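Local coordinates for osmolarity sensor protein EnvZ (Escherichia coli, PDB 5XGA) that senses osmolarity as a membrane-bound histidine kinase, its periplasmic domain probably taking part in detecting or relaying the signal, at residues I6-Q11 / V114-I119; L66-H71 / E92-S97; E73-Q78 / T87-E92. All coordinates share one frame; numbering follows the deposited sequence.

Contact 3 is the core contact, whereas contacts 1 and 2 are partly buried and lie farther from the centre of the chain (contact centres about 12 and 15 Å out, against 10 Å). All three reach the same five-stranded antiparallel sheet. Contact 1 joins the two chain termini by paired backbone bonds and a leucine-proline patch. Contact 2 sets the turn before strand 70-71 against the exit of strand 87-92, by side-chain contacts without hydrogen bonds. Contact 3 lays helix 73-83 on strand 87-92, combining a buried serine bond with aliphatic packing. Glu92 belongs to both contacts 2 and 3, and Leu10 of contact 1 touches Leu75 and Val91 of contact 3.

Contact 1: residues I6-Q11 / V114-I119; sequences ILPSLQ and VPLTEI
Ile6 and Ile119 form a single antiparallel, hydrogen-bonded bridge that ties the N-terminal lead into helix 10-24 to the tail following strand 110-115, the last strand in the chain. This is a mixed alpha/beta sensor domain, probably related to the PAS-like ones by its central strand order 54-57, 110-115, 99-104, 87-92, and the bridge holds its two ends side by side, as would be expected if both lead to membrane segments. Ile119 N to Ile6 O is 2.7 Å, practically straight at 179° and in the carbonyl plane, while Ile6 N to Ile119 O is 3.1 Å with the donor tilted 31° from the plane of the Ile119 carbonyl.

Along the chain from the bridge, Leu116 supplies the apolar anchor. With its CG anti to the backbone N (chi1 -173°), both methyls turn to the other segment: its side chain and that of Pro8 run past each other in opposite directions, CD2 3.6 Å from Pro8 O and 4.1 Å from Pro8 CG, and CD1 crosses to Leu10 CD1 at the same 4.1 Å. Phe13 of helix 10-24 also touches it. Replacing Leu116 by an alanine would probably leave Pro8 and Leu10 without their shared partner and open a gap beside the first turn of helix 10-24. There Ser9 OG caps Gln12 N. On the bridge side of Leu116, Pro8 CD sits 3.5 Å from Thr117 O.

Contact 2: residues L66-H71 / E92-S97; sequences LRWAQH and EVNKSS
Trp68 and Asn94 meet at about a right angle, the indole of the first turned 47° from the amide plane of the second. The Asn94 amide is presented to the root of the tryptophan side chain, with ND2 3.3 Å from Trp68 CD1 and approaching obliquely. ND2 lies closer still to Trp68 CB, a separation too short for comfort that carries little weight; no hydrogen bond joins the two residues. Although the Trp68 CA-CB bond heads for Asn94, CG stands anti to the carbonyl carbon (chi1 -40°), and this swings the far end of the indole away from the amide. Arg67 CB lies over the rim of one indole face, 4.1 Å above the plane.

The backbones come nearest at the next residue: Ala69 CA is 4.0 Å from Glu92 CA. Their side chains touch through the first carbons, Ala69 CB lying 4.1 Å from Glu92 CB, an approach consistent with the small side chain there. Glu92 touches Ala69 through its base. The rest of its chain is extended, CG being anti to the backbone N (chi1 166°), and carries OE2 to a hydrogen bond with Trp101 NE1 on strand 99-104. Further along, Gln70 crosses Val93 at about a right angle, its amide carbon CD in van der Waals touch with the valine methyl CG2 of Val93 at 4.1 Å.

Within 66-71, Ala69 N bonds Leu66 O at 2.9 Å, closing the turn that follows helix 58-64 and leads into edge strand 70-71. Gln70 then joins Val91 by backbone bonds, and Glu92 joins Val99, so the contact lies where strand 87-92, flanked by strands 70-71 and 99-104, ends and gives way to the connecting loop.

Contact 3: residues E73-Q78 / T87-E92; sequences EFLSHQ and TEVRVE
Ser76 OG is gripped from two directions: it accepts the Val89 backbone N-H at 2.9 Å with an N-H...O angle of 158°, and it bonds the carbonyl of Tyr72, one turn earlier in the chain. The torsion makes this possible, since OG lies anti to the carbonyl carbon (chi1 -58°), beside the backbone N. The buried hydroxyl thus donates to one partner and accepts from the other. Glu88 OE1 lies 3.3 Å from Ser76 OG without forming a hydrogen bond to it. Val89 closes over the same group, its CB 3.6 Å from Ser76 OG.

Next to the serine, Leu75 carries the apolar half. Leu75 CB lies 4.0 Å from Val89 CG1, and Leu75 CD1 reaches Val91 CG2 at 3.9 Å, the two side chains crossing at about a right angle. The connection is an alpha-beta hairpin, helix 73-83 followed by strand 87-92 running back along it, with the helix packed on one face of the five-stranded sheet: the axes of 73-78 and 87-92 approach to 6.7 Å and their directions differ by 141°, roughly antiparallel. Thr87, Val89 and Val91 face the helix, and helix 10-24 adds Leu10 and Asn14 against Leu75 and Leu10 against Val91.

The CB atoms of Glu88 and Arg90 point away from the helix. Their salt bridge joins Arg90 NE to Glu88 OE2 at 2.9 Å, nearly straight and in the guanidinium plane, though it meets the carboxylate from above. His71 ND1 bonds the same oxygen, and its NE2 bonds Glu73 OE1; flanked by two carboxylates, the imidazole would probably be biased toward its protonated form.

Contact 1: residues I6-Q11 / V114-I119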
ATOM      1  N   ILE A   6     -17.461  -5.297  -2.466  1.00 35.70           N
ATOM      2  CA  ILE A   6     -17.231  -3.858  -2.330  1.00 26.47           C
ATOM      3  C   ILE A   6     -16.350  -3.277  -3.434  1.00 30.39           C
ATOM      4  O   ILE A   6     -15.320  -3.855  -3.785  1.00 28.04           O
ATOM      5  CB  ILE A   6     -16.565  -3.522  -0.976  1.00 27.92           C
ATOM      6  CG1 ILE A   6     -17.286  -4.202   0.179  1.00 26.87           C
ATOM      7  CG2 ILE A   6     -16.496  -2.008  -0.758  1.00 24.50           C
ATOM      8  CD1 ILE A   6     -16.705  -3.859   1.532  1.00 33.12           C
ATOM      9  N   LEU A   7     -16.754  -2.130  -3.974  1.00 26.75           N
ATOM     10  CA  LEU A   7     -15.841  -1.300  -4.774  1.00 19.51           C
ATOM     11  C   LEU A   7     -15.461  -0.102  -3.916  1.00 25.25           C
ATOM     12  O   LEU A   7     -16.243   0.835  -3.757  1.00 20.53           O
ATOM     13  CB  LEU A   7     -16.474  -0.844  -6.085  1.00 24.10           C
ATOM     14  CG  LEU A   7     -15.536  -0.076  -7.033  1.00 29.12           C
ATOM     15  CD1 LEU A   7     -14.479  -1.001  -7.659  1.00 25.61           C
ATOM     16  CD2 LEU A   7     -16.317   0.661  -8.128  1.00 27.26           C
ATOM     17  N   PRO A   8     -14.266  -0.142  -3.323  1.00 25.63           N
ATOM     18  CA  PRO A   8     -13.965   0.855  -2.297  1.00 21.90           C
ATOM     19  C   PRO A   8     -13.565   2.184  -2.892  1.00 20.95           C
ATOM     20  O   PRO A   8     -12.987   2.223  -3.984  1.00 22.45           O
ATOM     21  CB  PRO A   8     -12.791   0.231  -1.545  1.00 24.93           C
ATOM     22  CG  PRO A   8     -12.052  -0.509  -2.637  1.00 24.75           C
ATOM     23  CD  PRO A   8     -13.164  -1.100  -3.503  1.00 25.83           C
ATOM     24  N   SER A   9     -13.860   3.260  -2.162  1.00 20.62           N
ATOM     25  CA  SER A   9     -13.333   4.572  -2.479  1.00 23.10           C
ATOM     26  C   SER A   9     -11.819   4.531  -2.394  1.00 25.73           C
ATOM     27  O   SER A   9     -11.244   3.628  -1.790  1.00 22.27           O
ATOM     28  CB  SER A   9     -13.868   5.635  -1.511  1.00 24.49           C
ATOM     29  OG  SER A   9     -13.385   5.384  -0.197  1.00 27.02           O
ATOM     30  N   LEU A  10     -11.178   5.522  -2.990  1.00 22.09           N
ATOM     31  CA  LEU A  10      -9.741   5.667  -2.858  1.00 25.77           C
ATOM     32  C   LEU A  10      -9.356   5.799  -1.385  1.00 21.97           C
ATOM     33  O   LEU A  10      -8.367   5.221  -0.936  1.00 23.79           O
ATOM     34  CB  LEU A  10      -9.266   6.883  -3.656  1.00 28.98           C
ATOM     35  CG  LEU A  10      -7.757   7.009  -3.781  1.00 31.83           C
ATOM     36  CD1 LEU A  10      -7.195   5.824  -4.551  1.00 26.88           C
ATOM     37  CD2 LEU A  10      -7.418   8.331  -4.467  1.00 32.72           C
ATOM     38  N   GLN A  11     -10.156   6.545  -0.628  1.00 21.81           N
ATOM     39  CA  GLN A  11      -9.866   6.769   0.787  1.00 30.58           C
ATOM     40  C   GLN A  11      -9.968   5.479   1.593  1.00 30.05           C
ATOM     41  O   GLN A  11      -9.134   5.193   2.451  1.00 26.51           O
ATOM     42  CB  GLN A  11     -10.812   7.823   1.363  1.00 36.97           C
ATOM     43  CG  GLN A  11     -10.761   9.176   0.642  1.00 41.89           C
ATOM     44  CD  GLN A  11     -11.733   9.275  -0.540  1.00 43.95           C
ATOM     45  OE1 GLN A  11     -11.973   8.298  -1.250  1.00 32.58           O
ATOM     46  NE2 GLN A  11     -12.294  10.469  -0.750  1.00 47.40           N
ATOM     47  N   VAL A 114       0.085  -0.775  -6.617  1.00 18.40           N
ATOM     48  CA  VAL A 114      -1.108  -1.504  -6.185  1.00 17.94           C
ATOM     49  C   VAL A 114      -2.357  -0.912  -6.826  1.00 26.08           C
ATOM     50  O   VAL A 114      -2.768   0.196  -6.489  1.00 21.73           O
ATOM     51  CB  VAL A 114      -1.273  -1.473  -4.643  1.00 24.57           C
ATOM     52  CG1 VAL A 114      -2.330  -2.466  -4.196  1.00 24.49           C
ATOM     53  CG2 VAL A 114       0.034  -1.804  -3.967  1.00 25.07           C
ATOM     54  N   PRO A 115      -2.959  -1.647  -7.766  1.00 23.69           N
ATOM     55  CA  PRO A 115      -4.239  -1.249  -8.362  1.00 26.07           C
ATOM     56  C   PRO A 115      -5.381  -1.342  -7.366  1.00 24.52           C
ATOM     57  O   PRO A 115      -5.451  -2.307  -6.594  1.00 22.07           O
ATOM     58  CB  PRO A 115      -4.433  -2.265  -9.495  1.00 27.11           C
ATOM     59  CG  PRO A 115      -3.731  -3.479  -9.001  1.00 34.87           C
ATOM     60  CD  PRO A 115      -2.494  -2.943  -8.287  1.00 29.95           C
ATOM     61  N   LEU A 116      -6.262  -0.345  -7.374  1.00 22.87           N
ATOM     62  CA  LEU A 116      -7.499  -0.418  -6.604  1.00 25.32           C
ATOM     63  C   LEU A 116      -8.434  -1.418  -7.285  1.00 30.14           C
ATOM     64  O   LEU A 116      -8.726  -1.284  -8.471  1.00 30.49           O
ATOM     65  CB  LEU A 116      -8.158   0.966  -6.491  1.00 25.80           C
ATOM     66  CG  LEU A 116      -9.384   1.120  -5.578  1.00 21.73           C
ATOM     67  CD1 LEU A 116      -9.535   2.567  -5.158  1.00 18.85           C
ATOM     68  CD2 LEU A 116     -10.654   0.646  -6.264  1.00 27.33           C
ATOM     69  N   THR A 117      -8.894  -2.425  -6.551  1.00 27.46           N
ATOM     70  CA  THR A 117      -9.756  -3.437  -7.153  1.00 30.26           C
ATOM     71  C   THR A 117     -10.981  -3.728  -6.309  1.00 29.89           C
ATOM     72  O   THR A 117     -11.064  -3.316  -5.156  1.00 34.94           O
ATOM     73  CB  THR A 117      -9.006  -4.766  -7.373  1.00 33.69           C
ATOM     74  OG1 THR A 117      -8.639  -5.313  -6.103  1.00 35.58           O
ATOM     75  CG2 THR A 117      -7.749  -4.543  -8.195  1.00 38.49           C
ATOM     76  N   GLU A 118     -11.935  -4.439  -6.902  1.00 33.03           N
ATOM     77  CA  GLU A 118     -13.060  -4.972  -6.155  1.00 38.29           C
ATOM     78  C   GLU A 118     -12.579  -5.791  -4.974  1.00 39.68           C
ATOM     79  O   GLU A 118     -11.533  -6.437  -5.030  1.00 47.71           O
ATOM     80  CB  GLU A 118     -13.949  -5.850  -7.041  1.00 39.29           C
ATOM     81  CG  GLU A 118     -14.812  -5.106  -8.031  1.00 49.60           C
ATOM     82  CD  GLU A 118     -15.811  -6.022  -8.700  1.00 58.07           C
ATOM     83  OE1 GLU A 118     -16.033  -7.137  -8.172  1.00 57.27           O
ATOM     84  OE2 GLU A 118     -16.368  -5.631  -9.748  1.00 60.45           O
ATOM     85  N   ILE A 119     -13.354  -5.749  -3.902  1.00 35.70           N
ATOM     86  CA  ILE A 119     -13.192  -6.661  -2.791  1.00 44.00           C
ATOM     87  C   ILE A 119     -14.264  -7.743  -2.891  1.00 49.79           C
ATOM     88  O   ILE A 119     -15.414  -7.453  -3.233  1.00 40.90           O
ATOM     89  CB  ILE A 119     -13.303  -5.936  -1.465  1.00 40.33           C
ATOM     90  CG1 ILE A 119     -12.160  -4.922  -1.339  1.00 39.28           C
ATOM     91  CG2 ILE A 119     -13.307  -6.934  -0.322  1.00 40.70           C
ATOM     92  CD1 ILE A 119     -12.321  -3.989  -0.172  1.00 38.34           C
TER

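Contact 2: residues L66-H71 / E92-S97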
ATOM      1  N   LEU A  66       3.923   5.843 -13.070  1.00 30.89           N
ATOM      2  CA  LEU A  66       4.297   6.729 -11.978  1.00 31.61           C
ATOM      3  C   LEU A  66       4.337   8.180 -12.436  1.00 36.43           C
ATOM      4  O   LEU A  66       3.996   9.089 -11.688  1.00 34.65           O
ATOM      5  CB  LEU A  66       5.652   6.324 -11.409  1.00 28.64           C
ATOM      6  CG  LEU A  66       6.178   7.252 -10.315  1.00 34.85           C
ATOM      7  CD1 LEU A  66       5.237   7.248  -9.122  1.00 33.70           C
ATOM      8  CD2 LEU A  66       7.575   6.839  -9.908  1.00 31.60           C
ATOM      9  N   ARG A  67       4.740   8.403 -13.681  1.00 42.55           N
ATOM     10  CA  ARG A  67       4.966   9.767 -14.137  1.00 41.42           C
ATOM     11  C   ARG A  67       3.683  10.583 -14.192  1.00 45.97           C
ATOM     12  O   ARG A  67       3.715  11.801 -14.043  1.00 54.01           O
ATOM     13  CB  ARG A  67       5.657   9.758 -15.496  1.00 59.98           C
ATOM     14  CG  ARG A  67       7.177   9.748 -15.391  1.00 65.08           C
ATOM     15  CD  ARG A  67       7.731  11.152 -15.299  1.00 62.59           C
ATOM     16  NE  ARG A  67       7.206  11.990 -16.373  1.00 73.49           N
ATOM     17  CZ  ARG A  67       7.753  12.097 -17.582  1.00 79.04           C
ATOM     18  NH1 ARG A  67       8.857  11.423 -17.881  1.00 79.05           N
ATOM     19  NH2 ARG A  67       7.197  12.883 -18.493  1.00 74.52           N
ATOM     20  N   TRP A  68       2.552   9.912 -14.376  1.00 44.50           N
ATOM     21  CA  TRP A  68       1.265  10.598 -14.426  1.00 44.44           C
ATOM     22  C   TRP A  68       0.631  10.675 -13.039  1.00 42.79           C
ATOM     23  O   TRP A  68      -0.363  11.369 -12.829  1.00 46.53           O
ATOM     24  CB  TRP A  68       0.324   9.884 -15.395  1.00 53.41           C
ATOM     25  CG  TRP A  68       1.013   9.396 -16.643  1.00 61.54           C
ATOM     26  CD1 TRP A  68       0.925   8.150 -17.201  1.00 60.07           C
ATOM     27  CD2 TRP A  68       1.915  10.143 -17.473  1.00 68.98           C
ATOM     28  NE1 TRP A  68       1.706   8.080 -18.332  1.00 70.62           N
ATOM     29  CE2 TRP A  68       2.325   9.290 -18.520  1.00 75.17           C
ATOM     30  CE3 TRP A  68       2.411  11.453 -17.436  1.00 72.73           C
ATOM     31  CZ2 TRP A  68       3.211   9.704 -19.520  1.00 78.06           C
ATOM     32  CZ3 TRP A  68       3.292  11.864 -18.431  1.00 73.69           C
ATOM     33  CH2 TRP A  68       3.681  10.991 -19.458  1.00 77.49           C
ATOM     34  N   ALA A  69       1.219   9.948 -12.098  1.00 30.28           N
ATOM     35  CA  ALA A  69       0.680   9.841 -10.750  1.00 37.44           C
ATOM     36  C   ALA A  69       0.929  11.117  -9.942  1.00 35.88           C
ATOM     37  O   ALA A  69       2.035  11.652  -9.951  1.00 36.98           O
ATOM     38  CB  ALA A  69       1.298   8.636 -10.041  1.00 27.27           C
ATOM     39  N   GLN A  70      -0.089  11.591  -9.231  1.00 30.93           N
ATOM     40  CA  GLN A  70       0.045  12.834  -8.469  1.00 38.91           C
ATOM     41  C   GLN A  70       0.149  12.575  -6.972  1.00 32.30           C
ATOM     42  O   GLN A  70      -0.479  11.654  -6.457  1.00 27.52           O
ATOM     43  CB  GLN A  70      -1.141  13.760  -8.748  1.00 44.64           C
ATOM     44  CG  GLN A  70      -1.664  13.687 -10.187  1.00 57.00           C
ATOM     45  CD  GLN A  70      -3.002  12.962 -10.283  1.00 60.83           C
ATOM     46  OE1 GLN A  70      -3.081  11.819 -10.750  1.00 54.48           O
ATOM     47  NE2 GLN A  70      -4.065  13.628  -9.839  1.00 65.19           N
ATOM     48  N   HIS A  71       0.930  13.404  -6.282  1.00 30.14           N
ATOM     49  CA  HIS A  71       1.116  13.287  -4.842  1.00 28.97           C
ATOM     50  C   HIS A  71      -0.197  13.533  -4.109  1.00 31.19           C
ATOM     51  O   HIS A  71      -0.902  14.484  -4.393  1.00 29.90           O
ATOM     52  CB  HIS A  71       2.197  14.270  -4.366  1.00 32.83           C
ATOM     53  CG  HIS A  71       2.296  14.409  -2.875  1.00 33.28           C
ATOM     54  ND1 HIS A  71       3.087  13.589  -2.099  1.00 31.26           N
ATOM     55  CD2 HIS A  71       1.725  15.294  -2.023  1.00 36.94           C
ATOM     56  CE1 HIS A  71       2.982  13.950  -0.831  1.00 32.88           C
ATOM     57  NE2 HIS A  71       2.162  14.981  -0.756  1.00 29.21           N
ATOM     58  N   GLU A  92      -2.418   7.399  -9.534  1.00 25.78           N
ATOM     59  CA  GLU A  92      -2.609   7.491 -10.969  1.00 37.92           C
ATOM     60  C   GLU A  92      -4.084   7.278 -11.212  1.00 42.59           C
ATOM     61  O   GLU A  92      -4.588   6.149 -11.133  1.00 36.64           O
ATOM     62  CB  GLU A  92      -1.732   6.452 -11.678  1.00 38.75           C
ATOM     63  CG  GLU A  92      -2.031   6.168 -13.117  1.00 42.05           C
ATOM     64  CD  GLU A  92      -1.125   5.079 -13.654  1.00 40.48           C
ATOM     65  OE1 GLU A  92      -1.182   4.787 -14.862  1.00 43.83           O
ATOM     66  OE2 GLU A  92      -0.347   4.509 -12.855  1.00 31.46           O
ATOM     67  N   VAL A  93      -4.792   8.379 -11.435  1.00 43.14           N
ATOM     68  CA  VAL A  93      -6.238   8.321 -11.591  1.00 53.67           C
ATOM     69  C   VAL A  93      -6.570   8.102 -13.054  1.00 56.11           C
ATOM     70  O   VAL A  93      -7.737   8.054 -13.443  1.00 63.50           O
ATOM     71  CB  VAL A  93      -6.920   9.588 -11.055  1.00 53.49           C
ATOM     72  CG1 VAL A  93      -6.926   9.568  -9.527  1.00 53.00           C
ATOM     73  CG2 VAL A  93      -6.221  10.835 -11.584  1.00 58.72           C
ATOM     74  N   ASN A  94      -5.521   7.962 -13.859  1.00 58.47           N
ATOM     75  CA  ASN A  94      -5.662   7.436 -15.208  1.00 60.65           C
ATOM     76  C   ASN A  94      -6.062   5.970 -15.106  1.00 62.68           C
ATOM     77  O   ASN A  94      -6.031   5.388 -14.015  1.00 61.45           O
ATOM     78  CB  ASN A  94      -4.362   7.590 -16.015  1.00 59.06           C
ATOM     79  CG  ASN A  94      -3.282   8.371 -15.268  1.00 60.63           C
ATOM     80  OD1 ASN A  94      -3.560   9.100 -14.310  1.00 55.45           O
ATOM     81  ND2 ASN A  94      -2.038   8.221 -15.715  1.00 58.79           N
ATOM     82  N   LYS A  95      -6.432   5.377 -16.240  1.00 65.37           N
ATOM     83  CA  LYS A  95      -6.918   3.999 -16.277  1.00 63.35           C
ATOM     84  C   LYS A  95      -8.293   3.927 -15.608  1.00 68.83           C
ATOM     85  O   LYS A  95      -8.827   2.841 -15.367  1.00 71.68           O
ATOM     86  CB  LYS A  95      -5.927   3.045 -15.594  1.00 64.52           C
ATOM     87  CG  LYS A  95      -4.498   3.146 -16.120  1.00 61.67           C
ATOM     88  CD  LYS A  95      -3.480   2.625 -15.107  1.00 52.57           C
ATOM     89  CE  LYS A  95      -3.125   1.163 -15.355  1.00 51.38           C
ATOM     90  NZ  LYS A  95      -4.303   0.264 -15.234  1.00 54.55           N
ATOM     91  N   SER A  96      -8.853   5.099 -15.310  1.00 66.21           N
ATOM     92  CA  SER A  96     -10.187   5.237 -14.715  1.00 67.04           C
ATOM     93  C   SER A  96     -10.321   4.553 -13.341  1.00 60.75           C
ATOM     94  O   SER A  96     -10.912   5.123 -12.416  1.00 62.45           O
ATOM     95  CB  SER A  96     -11.252   4.702 -15.679  1.00 67.59           C
ATOM     96  OG  SER A  96     -12.539   5.201 -15.349  1.00 65.43           O
ATOM     97  N   SER A  97      -9.799   3.334 -13.210  1.00 58.52           N
ATOM     98  CA  SER A  97      -9.703   2.689 -11.902  1.00 50.09           C
ATOM     99  C   SER A  97      -8.333   3.016 -11.321  1.00 36.77           C
ATOM    100  O   SER A  97      -7.315   2.694 -11.923  1.00 38.29           O
ATOM    101  CB  SER A  97      -9.908   1.178 -12.003  1.00 51.29           C
ATOM    102  OG  SER A  97     -10.105   0.604 -10.719  1.00 46.36           O
TER

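Contact 3: residues E73-Q78 / T87-E92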
ATOM      1  N   GLU A  73      -1.397  14.258  -0.357  1.00 26.80           N
ATOM      2  CA  GLU A  73      -0.803  14.647   0.912  1.00 26.16           C
ATOM      3  C   GLU A  73      -1.488  13.948   2.067  1.00 28.99           C
ATOM      4  O   GLU A  73      -0.827  13.375   2.934  1.00 25.92           O
ATOM      5  CB  GLU A  73      -0.870  16.168   1.085  1.00 35.55           C
ATOM      6  CG  GLU A  73      -0.301  16.703   2.396  1.00 30.43           C
ATOM      7  CD  GLU A  73       1.218  16.679   2.458  1.00 36.77           C
ATOM      8  OE1 GLU A  73       1.858  16.244   1.479  1.00 36.54           O
ATOM      9  OE2 GLU A  73       1.775  17.092   3.503  1.00 34.40           O
ATOM     10  N   PHE A  74      -2.815  13.981   2.091  1.00 26.84           N
ATOM     11  CA  PHE A  74      -3.510  13.335   3.189  1.00 28.39           C
ATOM     12  C   PHE A  74      -3.270  11.828   3.157  1.00 30.12           C
ATOM     13  O   PHE A  74      -2.948  11.229   4.180  1.00 28.08           O
ATOM     14  CB  PHE A  74      -5.008  13.635   3.165  1.00 31.23           C
ATOM     15  CG  PHE A  74      -5.756  12.975   4.280  1.00 37.45           C
ATOM     16  CD1 PHE A  74      -5.598  13.413   5.587  1.00 39.83           C
ATOM     17  CD2 PHE A  74      -6.593  11.896   4.033  1.00 33.06           C
ATOM     18  CE1 PHE A  74      -6.275  12.793   6.632  1.00 42.66           C
ATOM     19  CE2 PHE A  74      -7.272  11.278   5.069  1.00 35.98           C
ATOM     20  CZ  PHE A  74      -7.110  11.726   6.368  1.00 33.71           C
ATOM     21  N   LEU A  75      -3.418  11.211   1.988  1.00 26.96           N
ATOM     22  CA  LEU A  75      -3.182   9.770   1.895  1.00 26.38           C
ATOM     23  C   LEU A  75      -1.766   9.413   2.351  1.00 20.12           C
ATOM     24  O   LEU A  75      -1.558   8.398   3.021  1.00 20.87           O
ATOM     25  CB  LEU A  75      -3.406   9.270   0.470  1.00 24.02           C
ATOM     26  CG  LEU A  75      -4.794   9.438  -0.165  1.00 25.66           C
ATOM     27  CD1 LEU A  75      -4.809   8.743  -1.506  1.00 25.74           C
ATOM     28  CD2 LEU A  75      -5.918   8.904   0.734  1.00 28.19           C
ATOM     29  N   SER A  76      -0.789  10.235   1.969  1.00 21.47           N
ATOM     30  CA  SER A  76       0.596   9.967   2.355  1.00 22.33           C
ATOM     31  C   SER A  76       0.775  10.028   3.877  1.00 19.96           C
ATOM     32  O   SER A  76       1.465   9.197   4.460  1.00 24.26           O
ATOM     33  CB  SER A  76       1.550  10.954   1.666  1.00 24.54           C
ATOM     34  OG  SER A  76       1.434  10.883   0.248  1.00 24.36           O
ATOM     35  N   HIS A  77       0.179  11.023   4.522  1.00 23.14           N
ATOM     36  CA  HIS A  77       0.293  11.125   5.981  1.00 23.49           C
ATOM     37  C   HIS A  77      -0.465   9.987   6.669  1.00 28.98           C
ATOM     38  O   HIS A  77       0.024   9.383   7.632  1.00 25.11           O
ATOM     39  CB  HIS A  77      -0.231  12.468   6.471  1.00 27.86           C
ATOM     40  CG  HIS A  77       0.779  13.562   6.410  1.00 31.62           C
ATOM     41  ND1 HIS A  77       1.656  13.823   7.443  1.00 38.20           N
ATOM     42  CD2 HIS A  77       1.063  14.461   5.439  1.00 29.60           C
ATOM     43  CE1 HIS A  77       2.432  14.840   7.113  1.00 31.18           C
ATOM     44  NE2 HIS A  77       2.095  15.242   5.900  1.00 33.56           N
ATOM     45  N   GLN A  78      -1.660   9.700   6.159  1.00 23.41           N
ATOM     46  CA  GLN A  78      -2.479   8.620   6.695  1.00 26.09           C
ATOM     47  C   GLN A  78      -1.713   7.300   6.590  1.00 24.18           C
ATOM     48  O   GLN A  78      -1.685   6.513   7.526  1.00 25.78           O
ATOM     49  CB  GLN A  78      -3.823   8.535   5.957  1.00 26.17           C
ATOM     50  CG  GLN A  78      -4.738   7.413   6.469  1.00 35.51           C
ATOM     51  CD  GLN A  78      -6.085   7.334   5.746  1.00 39.08           C
ATOM     52  OE1 GLN A  78      -7.144   7.421   6.373  1.00 39.85           O
ATOM     53  NE2 GLN A  78      -6.046   7.153   4.428  1.00 28.94           N
ATOM     54  N   THR A  87       6.519   8.166   4.412  0.59 25.89           N
ATOM     55  CA  THR A  87       5.948   7.488   3.264  0.59 22.28           C
ATOM     56  C   THR A  87       5.504   8.483   2.205  0.59 23.44           C
ATOM     57  O   THR A  87       5.185   9.633   2.512  0.59 23.43           O
ATOM     58  CB  THR A  87       4.760   6.611   3.700  0.59 23.79           C
ATOM     59  OG1 THR A  87       5.185   5.730   4.748  0.59 24.18           O
ATOM     60  CG2 THR A  87       4.230   5.800   2.539  0.59 21.16           C
ATOM     61  N   GLU A  88       5.494   8.036   0.953  1.00 23.73           N
ATOM     62  CA  GLU A  88       4.924   8.810  -0.132  1.00 19.54           C
ATOM     63  C   GLU A  88       3.834   7.971  -0.811  1.00 23.40           C
ATOM     64  O   GLU A  88       4.076   6.827  -1.166  1.00 21.60           O
ATOM     65  CB  GLU A  88       6.008   9.210  -1.138  1.00 21.56           C
ATOM     66  CG  GLU A  88       5.504   9.654  -2.508  1.00 35.12           C
ATOM     67  CD  GLU A  88       4.925  11.043  -2.509  1.00 37.52           C
ATOM     68  OE1 GLU A  88       4.141  11.349  -1.592  1.00 39.87           O
ATOM     69  OE2 GLU A  88       5.245  11.827  -3.432  1.00 39.50           O
ATOM     70  N   VAL A  89       2.641   8.539  -0.964  1.00 21.50           N
ATOM     71  CA  VAL A  89       1.582   7.901  -1.729  1.00 23.68           C
ATOM     72  C   VAL A  89       1.242   8.788  -2.917  1.00 24.92           C
ATOM     73  O   VAL A  89       0.917   9.963  -2.753  1.00 23.80           O
ATOM     74  CB  VAL A  89       0.311   7.659  -0.885  1.00 20.35           C
ATOM     75  CG1 VAL A  89      -0.859   7.242  -1.778  1.00 26.24           C
ATOM     76  CG2 VAL A  89       0.581   6.616   0.238  1.00 19.24           C
ATOM     77  N   ARG A  90       1.322   8.222  -4.113  1.00 20.09           N
ATOM     78  CA  ARG A  90       0.886   8.929  -5.313  1.00 20.51           C
ATOM     79  C   ARG A  90      -0.222   8.135  -5.976  1.00 25.64           C
ATOM     80  O   ARG A  90      -0.244   6.900  -5.886  1.00 27.88           O
ATOM     81  CB  ARG A  90       2.055   9.137  -6.277  1.00 23.59           C
ATOM     82  CG  ARG A  90       3.167   9.991  -5.711  1.00 25.63           C
ATOM     83  CD  ARG A  90       4.122  10.456  -6.795  1.00 29.57           C
ATOM     84  NE  ARG A  90       5.389  10.859  -6.199  1.00 31.64           N
ATOM     85  CZ  ARG A  90       6.540  10.905  -6.856  1.00 37.57           C
ATOM     86  NH1 ARG A  90       6.577  10.580  -8.142  1.00 29.71           N
ATOM     87  NH2 ARG A  90       7.650  11.268  -6.225  1.00 32.45           N
ATOM     88  N   VAL A  91      -1.157   8.819  -6.631  1.00 24.51           N
ATOM     89  CA  VAL A  91      -2.258   8.096  -7.263  1.00 21.95           C
ATOM     90  C   VAL A  91      -2.394   8.451  -8.730  1.00 33.06           C
ATOM     91  O   VAL A  91      -2.472   9.629  -9.110  1.00 29.20           O
ATOM     92  CB  VAL A  91      -3.610   8.352  -6.579  1.00 23.83           C
ATOM     93  CG1 VAL A  91      -4.704   7.509  -7.259  1.00 26.13           C
ATOM     94  CG2 VAL A  91      -3.531   8.023  -5.083  1.00 22.86           C
ATOM     95  N   GLU A  92      -2.418   7.399  -9.534  1.00 25.78           N
ATOM     96  CA  GLU A  92      -2.609   7.491 -10.969  1.00 37.92           C
ATOM     97  C   GLU A  92      -4.084   7.278 -11.212  1.00 42.59           C
ATOM     98  O   GLU A  92      -4.588   6.149 -11.133  1.00 36.64           O
ATOM     99  CB  GLU A  92      -1.732   6.452 -11.678  1.00 38.75           C
ATOM    100  CG  GLU A  92      -2.031   6.168 -13.117  1.00 42.05           C
ATOM    101  CD  GLU A  92      -1.125   5.079 -13.654  1.00 40.48           C
ATOM    102  OE1 GLU A  92      -1.182   4.787 -14.862  1.00 43.83           O
ATOM    103  OE2 GLU A  92      -0.347   4.509 -12.855  1.00 31.46           O
TER